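Long-range contact in LP15968p (Drosophila melanogaster, PDB 3MN8), which removes C-terminal arginine or lysine residues from peptides and proteins as a zinc-dependent metallocarboxypeptidase, here seen as its first carboxypeptidase-like domain: residues Y148-Y162 with E305-L317. Numbering follows the deposited sequence.
Sequences YALSQEGNCESLPNY and ELSCCKYPAASTL. With GEM ((2-guanidinoethylmercapto)succinic acid), chain G.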
ATOM      1  N   TYR A 148       6.470  13.933 -12.817  1.00 33.29           N
ATOM      2  CA  TYR A 148       5.387  13.784 -13.778  1.00 48.52           C
ATOM      3  C   TYR A 148       5.386  14.932 -14.778  1.00 52.92           C
ATOM      4  O   TYR A 148       5.507  14.721 -15.987  1.00 39.28           O
ATOM      5  CB  TYR A 148       4.053  13.726 -13.045  1.00 43.70           C
ATOM      6  CG  TYR A 148       2.843  13.737 -13.950  1.00 44.79           C
ATOM      7  CD1 TYR A 148       2.536  12.639 -14.747  1.00 48.01           C
ATOM      8  CD2 TYR A 148       1.993  14.834 -13.994  1.00 39.00           C
ATOM      9  CE1 TYR A 148       1.422  12.635 -15.575  1.00 32.38           C
ATOM     10  CE2 TYR A 148       0.873  14.834 -14.813  1.00 38.46           C
ATOM     11  CZ  TYR A 148       0.600  13.728 -15.602  1.00 43.05           C
ATOM     12  OH  TYR A 148      -0.502  13.721 -16.420  1.00 63.23           O
ATOM     13  N   ALA A 149       5.256  16.147 -14.256  1.00 52.35           N
ATOM     14  CA  ALA A 149       5.308  17.359 -15.068  1.00 44.36           C
ATOM     15  C   ALA A 149       6.418  17.340 -16.118  1.00 31.17           C
ATOM     16  O   ALA A 149       6.271  17.933 -17.184  1.00 41.07           O
ATOM     17  CB  ALA A 149       5.451  18.593 -14.175  1.00 24.47           C
ATOM     18  N   LEU A 150       7.527  16.676 -15.816  1.00 37.76           N
ATOM     19  CA  LEU A 150       8.657  16.642 -16.742  1.00 53.06           C
ATOM     20  C   LEU A 150       8.587  15.469 -17.726  1.00 59.50           C
ATOM     21  O   LEU A 150       9.401  15.376 -18.649  1.00 64.23           O
ATOM     22  CB  LEU A 150       9.986  16.645 -15.981  1.00 47.36           C
ATOM     23  CG  LEU A 150      10.295  17.961 -15.257  1.00 50.56           C
ATOM     24  CD1 LEU A 150      11.132  17.720 -14.033  1.00 44.42           C
ATOM     25  CD2 LEU A 150      10.983  18.951 -16.176  1.00 47.29           C
ATOM     26  N   SER A 151       7.594  14.597 -17.544  1.00 56.24           N
ATOM     27  CA  SER A 151       7.426  13.417 -18.401  1.00 51.21           C
ATOM     28  C   SER A 151       6.513  13.658 -19.621  1.00 57.51           C
ATOM     29  O   SER A 151       5.701  14.586 -19.623  1.00 60.94           O
ATOM     30  CB  SER A 151       6.924  12.227 -17.576  1.00 44.05           C
ATOM     31  OG  SER A 151       7.850  11.890 -16.551  1.00 36.13           O
ATOM     32  N   GLN A 152       6.651  12.821 -20.654  1.00 51.10           N
ATOM     33  CA  GLN A 152       5.899  12.988 -21.898  1.00 44.18           C
ATOM     34  C   GLN A 152       4.914  11.865 -22.193  1.00 47.99           C
ATOM     35  O   GLN A 152       5.311  10.740 -22.509  1.00 53.57           O
ATOM     36  CB  GLN A 152       6.862  13.111 -23.079  1.00 72.64           C
ATOM     37  CG  GLN A 152       6.168  13.182 -24.438  1.00 77.49           C
ATOM     38  CD  GLN A 152       7.146  13.231 -25.586  1.00 78.18           C
ATOM     39  OE1 GLN A 152       6.773  13.029 -26.742  1.00 91.81           O
ATOM     40  NE2 GLN A 152       8.408  13.497 -25.275  1.00 74.00           N
ATOM     41  N   GLU A 153       3.629  12.180 -22.111  1.00 47.26           N
ATOM     42  CA  GLU A 153       2.592  11.204 -22.426  1.00 50.95           C
ATOM     43  C   GLU A 153       2.895  10.513 -23.751  1.00 56.76           C
ATOM     44  O   GLU A 153       3.199  11.169 -24.747  1.00 59.61           O
ATOM     45  CB  GLU A 153       1.219  11.876 -22.494  1.00 45.02           C
ATOM     46  CG  GLU A 153       0.094  10.915 -22.818  1.00 52.97           C
ATOM     47  CD  GLU A 153      -1.245  11.609 -22.942  1.00 58.00           C
ATOM     48  OE1 GLU A 153      -2.162  11.017 -23.560  1.00 59.18           O
ATOM     49  OE2 GLU A 153      -1.375  12.743 -22.421  1.00 51.37           O
ATOM     50  N   GLY A 154       2.814   9.187 -23.757  1.00 57.35           N
ATOM     51  CA  GLY A 154       3.076   8.411 -24.958  1.00 48.35           C
ATOM     52  C   GLY A 154       4.346   7.593 -24.837  1.00 54.16           C
ATOM     53  O   GLY A 154       4.482   6.552 -25.468  1.00 63.65           O
ATOM     54  N   ASN A 155       5.274   8.057 -24.010  1.00 50.51           N
ATOM     55  CA  ASN A 155       6.542   7.360 -23.825  1.00 52.34           C
ATOM     56  C   ASN A 155       6.451   6.030 -23.061  1.00 63.30           C
ATOM     57  O   ASN A 155       6.446   6.003 -21.821  1.00 68.66           O
ATOM     58  CB  ASN A 155       7.557   8.286 -23.154  1.00 50.68           C
ATOM     59  CG  ASN A 155       8.434   9.002 -24.160  1.00 59.42           C
ATOM     60  OD1 ASN A 155       8.892  10.126 -23.933  1.00 56.61           O
ATOM     61  ND2 ASN A 155       8.671   8.348 -25.289  1.00 76.27           N
ATOM     62  N   CYS A 156       6.383   4.928 -23.802  1.00 56.38           N
ATOM     63  CA  CYS A 156       6.422   3.617 -23.176  1.00 62.48           C
ATOM     64  C   CYS A 156       7.746   3.459 -22.437  1.00 61.08           C
ATOM     65  O   CYS A 156       7.798   2.918 -21.327  1.00 66.33           O
ATOM     66  CB  CYS A 156       6.234   2.513 -24.221  1.00 67.47           C
ATOM     67  SG  CYS A 156       4.538   2.365 -24.830  1.00 60.27           S
ATOM     68  N   GLU A 157       8.816   3.944 -23.059  1.00 60.02           N
ATOM     69  CA  GLU A 157      10.133   3.969 -22.428  1.00 61.40           C
ATOM     70  C   GLU A 157      10.453   5.347 -21.850  1.00 57.85           C
ATOM     71  O   GLU A 157      10.065   6.372 -22.407  1.00 63.28           O
ATOM     72  CB  GLU A 157      11.220   3.556 -23.423  1.00 68.79           C
ATOM     73  CG  GLU A 157      11.199   2.077 -23.790  1.00 85.26           C
ATOM     74  CD  GLU A 157      10.598   1.816 -25.161  1.00 98.76           C
ATOM     75  OE1 GLU A 157      11.338   1.924 -26.166  1.00103.61           O
ATOM     76  OE2 GLU A 157       9.390   1.495 -25.228  1.00 96.16           O
ATOM     77  N   SER A 158      11.168   5.361 -20.732  1.00 57.72           N
ATOM     78  CA  SER A 158      11.530   6.606 -20.065  1.00 50.36           C
ATOM     79  C   SER A 158      12.397   7.474 -20.972  1.00 44.83           C
ATOM     80  O   SER A 158      12.822   7.033 -22.034  1.00 53.85           O
ATOM     81  CB  SER A 158      12.249   6.309 -18.742  1.00 54.59           C
ATOM     82  OG  SER A 158      12.513   7.499 -18.017  1.00 69.23           O
ATOM     83  N   LEU A 159      12.658   8.706 -20.544  1.00 38.15           N
ATOM     84  CA  LEU A 159      13.340   9.704 -21.372  1.00 36.91           C
ATOM     85  C   LEU A 159      14.845   9.709 -21.143  1.00 74.51           C
ATOM     86  O   LEU A 159      15.335   9.040 -20.238  1.00 68.69           O
ATOM     87  CB  LEU A 159      12.802  11.104 -21.054  1.00102.62           C
ATOM     88  CG  LEU A 159      11.418  11.575 -21.524  1.00 97.07           C
ATOM     89  CD1 LEU A 159      11.072  12.896 -20.839  1.00 91.57           C
ATOM     90  CD2 LEU A 159      11.330  11.708 -23.050  1.00 88.49           C
ATOM     91  N   PRO A 160      15.585  10.472 -21.968  1.00 85.30           N
ATOM     92  CA  PRO A 160      17.024  10.676 -21.762  1.00 79.74           C
ATOM     93  C   PRO A 160      17.349  11.099 -20.329  1.00 76.78           C
ATOM     94  O   PRO A 160      16.609  11.881 -19.735  1.00 85.27           O
ATOM     95  CB  PRO A 160      17.343  11.807 -22.737  1.00 48.37           C
ATOM     96  CG  PRO A 160      16.389  11.574 -23.859  1.00 51.95           C
ATOM     97  CD  PRO A 160      15.122  11.087 -23.229  1.00 67.98           C
ATOM     98  N   ASN A 161      18.444  10.583 -19.785  1.00 70.28           N
ATOM     99  CA  ASN A 161      18.831  10.884 -18.405  1.00 74.32           C
ATOM    100  C   ASN A 161      17.915  10.249 -17.355  1.00 59.20           C
ATOM    101  O   ASN A 161      18.165  10.362 -16.158  1.00 45.83           O
ATOM    102  CB  ASN A 161      18.902  12.401 -18.187  1.00 76.16           C
ATOM    103  CG  ASN A 161      19.905  13.072 -19.098  1.00 88.62           C
ATOM    104  OD1 ASN A 161      19.624  14.109 -19.695  1.00 96.78           O
ATOM    105  ND2 ASN A 161      21.087  12.480 -19.212  1.00 94.50           N
ATOM    106  N   TYR A 162      16.874   9.558 -17.810  1.00 61.35           N
ATOM    107  CA  TYR A 162      15.775   9.159 -16.938  1.00 79.19           C
ATOM    108  C   TYR A 162      15.125  10.403 -16.357  1.00 82.27           C
ATOM    109  O   TYR A 162      14.738  10.446 -15.176  1.00 75.36           O
ATOM    110  CB  TYR A 162      16.230   8.201 -15.843  1.00 71.08           C
ATOM    111  CG  TYR A 162      16.400   6.802 -16.357  1.00 66.75           C
ATOM    112  CD1 TYR A 162      17.656   6.308 -16.668  1.00 51.98           C
ATOM    113  CD2 TYR A 162      15.300   5.976 -16.555  1.00 82.43           C
ATOM    114  CE1 TYR A 162      17.819   5.027 -17.146  1.00 55.06           C
ATOM    115  CE2 TYR A 162      15.454   4.687 -17.036  1.00 87.08           C
ATOM    116  CZ  TYR A 162      16.716   4.219 -17.334  1.00 67.58           C
ATOM    117  OH  TYR A 162      16.870   2.938 -17.813  1.00 73.65           O
ATOM    118  N   GLU A 305       3.528  -3.462 -10.821  1.00 45.28           N
ATOM    119  CA  GLU A 305       3.814  -2.967 -12.159  1.00 42.02           C
ATOM    120  C   GLU A 305       2.569  -3.169 -13.020  1.00 43.18           C
ATOM    121  O   GLU A 305       2.076  -4.288 -13.151  1.00 52.71           O
ATOM    122  CB  GLU A 305       5.012  -3.727 -12.748  1.00 33.72           C
ATOM    123  CG  GLU A 305       6.314  -3.638 -11.931  1.00 27.76           C
ATOM    124  CD  GLU A 305       7.035  -2.309 -12.115  1.00 39.84           C
ATOM    125  OE1 GLU A 305       8.106  -2.117 -11.508  1.00 38.24           O
ATOM    126  OE2 GLU A 305       6.527  -1.451 -12.867  1.00 46.79           O
ATOM    127  N   LEU A 306       2.066  -2.092 -13.615  1.00 34.76           N
ATOM    128  CA  LEU A 306       0.763  -2.137 -14.285  1.00 46.76           C
ATOM    129  C   LEU A 306       0.817  -2.326 -15.800  1.00 48.53           C
ATOM    130  O   LEU A 306       0.025  -3.084 -16.363  1.00 53.94           O
ATOM    131  CB  LEU A 306      -0.060  -0.888 -13.949  1.00 42.97           C
ATOM    132  CG  LEU A 306      -0.331  -0.766 -12.456  1.00 44.85           C
ATOM    133  CD1 LEU A 306      -0.886   0.593 -12.094  1.00 46.79           C
ATOM    134  CD2 LEU A 306      -1.267  -1.867 -12.023  1.00 43.05           C
ATOM    135  N   SER A 307       1.744  -1.641 -16.459  1.00 45.01           N
ATOM    136  CA  SER A 307       1.814  -1.700 -17.910  1.00 35.95           C
ATOM    137  C   SER A 307       3.234  -1.920 -18.392  1.00 49.08           C
ATOM    138  O   SER A 307       4.201  -1.629 -17.678  1.00 58.18           O
ATOM    139  CB  SER A 307       1.264  -0.414 -18.517  1.00 39.86           C
ATOM    140  OG  SER A 307       1.834   0.723 -17.881  1.00 51.39           O
ATOM    141  N   CYS A 308       3.347  -2.454 -19.605  1.00 51.65           N
ATOM    142  CA  CYS A 308       4.620  -2.549 -20.295  1.00 43.85           C
ATOM    143  C   CYS A 308       5.050  -1.162 -20.722  1.00 48.19           C
ATOM    144  O   CYS A 308       6.221  -0.797 -20.606  1.00 50.30           O
ATOM    145  CB  CYS A 308       4.497  -3.454 -21.520  1.00 41.57           C
ATOM    146  SG  CYS A 308       4.412  -5.201 -21.111  1.00 66.01           S
ATOM    147  N   CYS A 309       4.093  -0.389 -21.223  1.00 48.61           N
ATOM    148  CA  CYS A 309       4.349   1.009 -21.553  1.00 42.59           C
ATOM    149  C   CYS A 309       4.233   1.920 -20.320  1.00 52.91           C
ATOM    150  O   CYS A 309       3.162   2.045 -19.707  1.00 43.05           O
ATOM    151  CB  CYS A 309       3.401   1.477 -22.641  1.00 40.13           C
ATOM    152  SG  CYS A 309       3.723   3.171 -23.147  1.00 74.45           S
ATOM    153  N   LYS A 310       5.344   2.554 -19.960  1.00 55.00           N
ATOM    154  CA  LYS A 310       5.381   3.394 -18.768  1.00 51.76           C
ATOM    155  C   LYS A 310       4.317   4.492 -18.804  1.00 50.17           C
ATOM    156  O   LYS A 310       3.576   4.685 -17.839  1.00 54.01           O
ATOM    157  CB  LYS A 310       6.774   4.003 -18.591  1.00 53.98           C
ATOM    158  CG  LYS A 310       7.859   2.981 -18.328  1.00 53.55           C
ATOM    159  CD  LYS A 310       9.222   3.636 -18.079  1.00 49.34           C
ATOM    160  CE  LYS A 310      10.116   2.715 -17.214  1.00 55.89           C
ATOM    161  NZ  LYS A 310      11.424   3.326 -16.796  1.00 61.43           N
ATOM    162  N   TYR A 311       4.249   5.207 -19.925  1.00 56.23           N
ATOM    163  CA  TYR A 311       3.316   6.325 -20.090  1.00 58.32           C
ATOM    164  C   TYR A 311       2.448   6.138 -21.331  1.00 53.57           C
ATOM    165  O   TYR A 311       2.742   6.715 -22.371  1.00 55.29           O
ATOM    166  CB  TYR A 311       4.088   7.641 -20.240  1.00 55.22           C
ATOM    167  CG  TYR A 311       3.315   8.892 -19.852  1.00 47.59           C
ATOM    168  CD1 TYR A 311       3.978  10.004 -19.334  1.00 48.60           C
ATOM    169  CD2 TYR A 311       1.935   8.964 -19.986  1.00 50.54           C
ATOM    170  CE1 TYR A 311       3.297  11.152 -18.966  1.00 43.16           C
ATOM    171  CE2 TYR A 311       1.235  10.111 -19.608  1.00 50.24           C
ATOM    172  CZ  TYR A 311       1.929  11.201 -19.103  1.00 45.89           C
ATOM    173  OH  TYR A 311       1.258  12.346 -18.736  1.00 42.89           O
ATOM    174  N   PRO A 312       1.377   5.330 -21.228  1.00 56.07           N
ATOM    175  CA  PRO A 312       0.530   5.082 -22.403  1.00 46.82           C
ATOM    176  C   PRO A 312      -0.399   6.262 -22.665  1.00 61.77           C
ATOM    177  O   PRO A 312      -0.352   7.250 -21.927  1.00 67.32           O
ATOM    178  CB  PRO A 312      -0.278   3.834 -22.016  1.00 43.64           C
ATOM    179  CG  PRO A 312       0.282   3.374 -20.656  1.00 60.51           C
ATOM    180  CD  PRO A 312       0.930   4.576 -20.044  1.00 58.37           C
ATOM    181  N   ALA A 313      -1.220   6.162 -23.707  1.00 64.67           N
ATOM    182  CA  ALA A 313      -2.160   7.229 -24.059  1.00 63.89           C
ATOM    183  C   ALA A 313      -3.486   7.046 -23.333  1.00 53.06           C
ATOM    184  O   ALA A 313      -3.853   5.930 -22.962  1.00 55.28           O
ATOM    185  CB  ALA A 313      -2.386   7.283 -25.579  1.00 60.51           C
ATOM    186  N   ALA A 314      -4.203   8.151 -23.149  1.00 47.12           N
ATOM    187  CA  ALA A 314      -5.464   8.148 -22.416  1.00 52.87           C
ATOM    188  C   ALA A 314      -6.432   7.024 -22.819  1.00 54.74           C
ATOM    189  O   ALA A 314      -6.998   6.352 -21.959  1.00 60.74           O
ATOM    190  CB  ALA A 314      -6.141   9.505 -22.545  1.00 54.59           C
ATOM    191  N   SER A 315      -6.622   6.827 -24.120  1.00 52.35           N
ATOM    192  CA  SER A 315      -7.598   5.855 -24.629  1.00 55.21           C
ATOM    193  C   SER A 315      -7.360   4.480 -24.031  1.00 47.96           C
ATOM    194  O   SER A 315      -8.262   3.642 -23.988  1.00 51.58           O
ATOM    195  CB  SER A 315      -7.549   5.777 -26.167  1.00 53.51           C
ATOM    196  OG  SER A 315      -6.282   5.317 -26.629  1.00 51.39           O
ATOM    197  N   THR A 316      -6.127   4.266 -23.582  1.00 37.62           N
ATOM    198  CA  THR A 316      -5.724   3.030 -22.931  1.00 38.50           C
ATOM    199  C   THR A 316      -6.360   2.913 -21.551  1.00 47.54           C
ATOM    200  O   THR A 316      -6.718   1.815 -21.110  1.00 53.06           O
ATOM    201  CB  THR A 316      -4.187   2.969 -22.800  1.00 40.38           C
ATOM    202  OG1 THR A 316      -3.639   2.377 -23.981  1.00 50.78           O
ATOM    203  CG2 THR A 316      -3.766   2.148 -21.601  1.00 47.66           C
ATOM    204  N   LEU A 317      -6.519   4.058 -20.891  1.00 40.29           N
ATOM    205  CA  LEU A 317      -6.933   4.133 -19.491  1.00 37.51           C
ATOM    206  C   LEU A 317      -8.211   3.366 -19.125  1.00 40.01           C
ATOM    207  O   LEU A 317      -8.261   2.693 -18.086  1.00 44.48           O
ATOM    208  CB  LEU A 317      -7.055   5.593 -19.061  1.00 32.48           C
ATOM    209  CG  LEU A 317      -5.844   6.497 -19.307  1.00 43.28           C
ATOM    210  CD1 LEU A 317      -6.221   7.939 -18.987  1.00 59.21           C
ATOM    211  CD2 LEU A 317      -4.601   6.056 -18.509  1.00 33.75           C
TER
HETATM  212  C8  GEM G 601      11.774  -1.024  -9.893  1.00 57.00           C
HETATM  213  S7  GEM G 601      10.764  -1.225  -8.453  1.00 57.42           S
HETATM  214  C6  GEM G 601      10.100  -2.840  -8.746  1.00 51.59           C
HETATM  215  C5  GEM G 601      11.163  -3.904  -9.005  1.00 34.21           C
HETATM  216  N3  GEM G 601      11.874  -4.127  -7.756  1.00 36.03           N
HETATM  217  C1  GEM G 601      12.980  -4.843  -7.583  1.00 43.13           C
HETATM  218  N4  GEM G 601      13.521  -4.959  -6.377  1.00 32.44           N
HETATM  219  N2  GEM G 601      13.555  -5.443  -8.620  1.00 48.23           N
HETATM  220  C9  GEM G 601      12.613   0.208  -9.681  1.00 64.36           C
HETATM  221  O14 GEM G 601      12.401   0.897  -8.659  1.00 32.86           O
HETATM  222  O15 GEM G 601      13.493   0.496 -10.520  1.00 65.33           O
HETATM  223  C10 GEM G 601      10.965  -0.952 -11.199  1.00 45.92           C
HETATM  224  C11 GEM G 601      10.091   0.280 -11.402  1.00 54.16           C
HETATM  225  O12 GEM G 601       8.900   0.091 -11.749  1.00 39.20           O
HETATM  226  O13 GEM G 601      10.583   1.429 -11.258  1.00 33.28           O
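Tyr148, on helix 145-149, is reached obliquely at its ring by the Tyr311 hydroxyl, the two side chains crossing at about a right angle with Tyr148 CE1 3.8 Å from Tyr311 CZ. In this M14 carboxypeptidase domain the contact ties a surface loop to the segment between strand 300-305 and helix 317-333, and its backbone pairing fits a G1 beta bulge at Gly154 and Asn155, both facing Tyr311. Ser151 brings CB to the edge of the Tyr311 ring, while its OG is hydrogen-bonded to Gly147 O. Glu153 lays CA over the ring face, a CH-pi contact, in the type II turn from Gln152 to Asn155; Tyr311 CG lies anti to the backbone N (chi1 -156°), which puts the ring there. Gly154 N then donates to Tyr311 O (2.8 Å), and Asn155 O accepts from Tyr311 N at 3.0 Å. At Cys156 a disulfide to Cys309 (chi3 -99°) adds a covalent link, and Cys156 O takes Lys310 N at 2.8 Å. Lys310, extended beyond CG, passes this carbonyl, its nearest side-chain atoms about 4 Å from those of the zinc ligand Glu104. Ser158, OG hydrogen-bonded to Asp103 OD1, sets CB 3.7 Å from Lys310 NZ, which also lies at the Tyr162 ring edge, 4.3 Å from CE2.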